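Local coordinates for Phenolphthiocerol/phthiocerol polyketide synthase subunit C (Mycobacterium tuberculosis H37Rv, PDB 8QZI), which contributes one of the polyketide synthase modules that probably extend the chain of phthiocerol and phenolphthiocerol lipids, with an acyl carrier domain that probably carries the growing chain on phosphopantetheine, at residues E61-L66 with D70-H75. Numbering follows the deposited sequence.
Sequences EIRAVL and DPIDHH
Arg-63 reaches over to the loop 70-75 with its CG and CD, the latter 3.1 Å from the carbonyl O of Asp-70. That approach is made by carbon, because the bend at chi3 (-46°) turns the guanidinium away from the carbonyl; NE of Arg-63 is 4.2 Å from Asp-70 O. One carbon nearer the backbone, Arg-63 CG faces the branch methyl of Ile-72, at 4.4 Å from its CG2. Ile-72 points from the loop toward the helix with CG1 anti to its backbone N (chi1 158°). This carries CD1 of Ile-72 to 4.6 Å from CD1 of Ile-62, a loose apolar approach rather than an interlocked one. The whole contact buries little surface and sits at the outside of the domain. It joins the C-terminal end of helix 52-66 to the start of the long loop that leads to helix 85-98, the connection between the first two main helices of the acyl carrier protein fold. In this family the second of these helices begins at the serine that receives phosphopantetheine. Ile-62 also packs on Leu-91 of helix 85-98 and on Leu-78, while Ile-72 touches Leu-81, so both isoleucines extend inward from the contact. Further along the loop, Asp-73 forms an Asx turn: its OD1 accepts from His-75 N at 2.7 Å, on the anti side of the carboxylate. His-74 O is approached from above its carbonyl plane by His-75 ND1, at 3.1 Å, and is also hydrogen-bonded to Thr-113 OG1.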
loop_
_atom_site.group_PDB
_atom_site.type_symbol
_atom_site.label_atom_id
_atom_site.label_comp_id
_atom_site.label_asym_id
_atom_site.label_seq_id
_atom_site.Cartn_x
_atom_site.Cartn_y
_atom_site.Cartn_z
ATOM N N GLU F 61 10.630 -11.717 -15.250
ATOM C CA GLU F 61 11.002 -10.568 -14.436
ATOM C C GLU F 61 10.178 -10.503 -13.162
ATOM O O GLU F 61 10.640 -9.947 -12.160
ATOM C CB GLU F 61 10.833 -9.271 -15.223
ATOM C CG GLU F 61 11.469 -8.070 -14.549
ATOM C CD GLU F 61 12.982 -8.158 -14.545
ATOM O OE1 GLU F 61 13.659 -7.108 -14.596
ATOM O OE2 GLU F 61 13.501 -9.290 -14.503
ATOM N N ILE F 62 8.967 -11.056 -13.176
ATOM C CA ILE F 62 8.190 -11.154 -11.944
ATOM C C ILE F 62 8.839 -12.144 -10.987
ATOM O O ILE F 62 8.973 -11.875 -9.787
ATOM C CB ILE F 62 6.732 -11.541 -12.251
ATOM C CG1 ILE F 62 5.993 -10.369 -12.899
ATOM C CG2 ILE F 62 6.018 -12.014 -10.991
ATOM C CD1 ILE F 62 4.555 -10.672 -13.221
ATOM N N ARG F 63 9.254 -13.306 -11.503
ATOM C CA ARG F 63 9.810 -14.332 -10.630
ATOM C C ARG F 63 11.100 -13.864 -9.975
ATOM O O ARG F 63 11.419 -14.289 -8.857
ATOM C CB ARG F 63 10.042 -15.625 -11.408
ATOM C CG ARG F 63 8.801 -16.177 -12.102
ATOM C CD ARG F 63 9.067 -17.569 -12.663
ATOM N NE ARG F 63 10.340 -17.638 -13.377
ATOM C CZ ARG F 63 10.468 -17.473 -14.689
ATOM N NH1 ARG F 63 9.396 -17.235 -15.432
ATOM N NH2 ARG F 63 11.667 -17.550 -15.257
ATOM N N ALA F 64 11.853 -12.993 -10.652
ATOM C CA ALA F 64 12.998 -12.358 -10.010
ATOM C C ALA F 64 12.556 -11.376 -8.932
ATOM O O ALA F 64 13.296 -11.131 -7.972
ATOM C CB ALA F 64 13.862 -11.654 -11.056
ATOM N N VAL F 65 11.357 -10.807 -9.077
ATOM C CA VAL F 65 10.787 -9.951 -8.043
ATOM C C VAL F 65 10.171 -10.792 -6.927
ATOM O O VAL F 65 10.277 -10.447 -5.743
ATOM C CB VAL F 65 9.768 -8.984 -8.681
ATOM C CG1 VAL F 65 8.819 -8.430 -7.643
ATOM C CG2 VAL F 65 10.491 -7.848 -9.386
ATOM N N LEU F 66 9.550 -11.920 -7.286
ATOM C CA LEU F 66 8.890 -12.805 -6.329
ATOM C C LEU F 66 9.862 -13.617 -5.472
ATOM O O LEU F 66 9.484 -14.045 -4.376
ATOM C CB LEU F 66 7.957 -13.774 -7.069
ATOM C CG LEU F 66 6.573 -13.322 -7.546
ATOM C CD1 LEU F 66 5.993 -14.324 -8.542
ATOM C CD2 LEU F 66 5.638 -13.147 -6.359
ATOM N N ASP F 70 8.756 -21.301 -9.310
ATOM C CA ASP F 70 7.707 -21.957 -10.071
ATOM C C ASP F 70 7.194 -21.068 -11.199
ATOM O O ASP F 70 7.462 -19.864 -11.227
ATOM C CB ASP F 70 6.557 -22.349 -9.149
ATOM C CG ASP F 70 6.738 -23.728 -8.554
ATOM O OD1 ASP F 70 6.960 -24.686 -9.327
ATOM O OD2 ASP F 70 6.667 -23.853 -7.313
ATOM N N PRO F 71 6.465 -21.645 -12.152
ATOM C CA PRO F 71 5.859 -20.856 -13.225
ATOM C C PRO F 71 4.499 -20.298 -12.823
ATOM O O PRO F 71 3.819 -20.812 -11.933
ATOM C CB PRO F 71 5.712 -21.871 -14.368
ATOM C CG PRO F 71 6.223 -23.208 -13.815
ATOM C CD PRO F 71 6.231 -23.083 -12.336
ATOM N N ILE F 72 4.108 -19.227 -13.517
ATOM C CA ILE F 72 2.887 -18.480 -13.217
ATOM C C ILE F 72 2.100 -18.289 -14.509
ATOM O O ILE F 72 2.657 -17.854 -15.522
ATOM C CB ILE F 72 3.203 -17.119 -12.561
ATOM C CG1 ILE F 72 2.044 -16.137 -12.746
ATOM C CG2 ILE F 72 4.509 -16.537 -13.101
ATOM C CD1 ILE F 72 2.412 -14.710 -12.410
ATOM N N ASP F 73 0.805 -18.608 -14.471
ATOM C CA ASP F 73 -0.023 -18.475 -15.661
ATOM C C ASP F 73 -0.231 -16.998 -15.999
ATOM O O ASP F 73 0.056 -16.100 -15.203
ATOM C CB ASP F 73 -1.359 -19.198 -15.469
ATOM C CG ASP F 73 -2.337 -18.419 -14.612
ATOM O OD1 ASP F 73 -3.068 -17.574 -15.169
ATOM O OD2 ASP F 73 -2.385 -18.659 -13.386
ATOM N N HIS F 74 -0.732 -16.755 -17.210
ATOM C CA HIS F 74 -0.835 -15.416 -17.784
ATOM C C HIS F 74 -2.215 -14.789 -17.606
ATOM O O HIS F 74 -2.419 -13.645 -18.031
ATOM C CB HIS F 74 -0.465 -15.465 -19.278
ATOM C CG HIS F 74 0.948 -15.906 -19.541
ATOM N ND1 HIS F 74 1.909 -15.062 -20.058
ATOM C CD2 HIS F 74 1.561 -17.099 -19.353
ATOM C CE1 HIS F 74 3.053 -15.715 -20.174
ATOM N NE2 HIS F 74 2.870 -16.952 -19.751
ATOM N N HIS F 75 -3.158 -15.511 -16.982
ATOM C CA HIS F 75 -4.517 -15.050 -16.714
ATOM C C HIS F 75 -4.807 -14.997 -15.215
ATOM O O HIS F 75 -5.961 -15.120 -14.798
ATOM C CB HIS F 75 -5.545 -15.946 -17.409
ATOM C CG HIS F 75 -5.523 -15.863 -18.905
ATOM N ND1 HIS F 75 -4.782 -14.925 -19.591
ATOM C CD2 HIS F 75 -6.159 -16.601 -19.846
ATOM C CE1 HIS F 75 -4.959 -15.091 -20.890
ATOM N NE2 HIS F 75 -5.791 -16.101 -21.073
#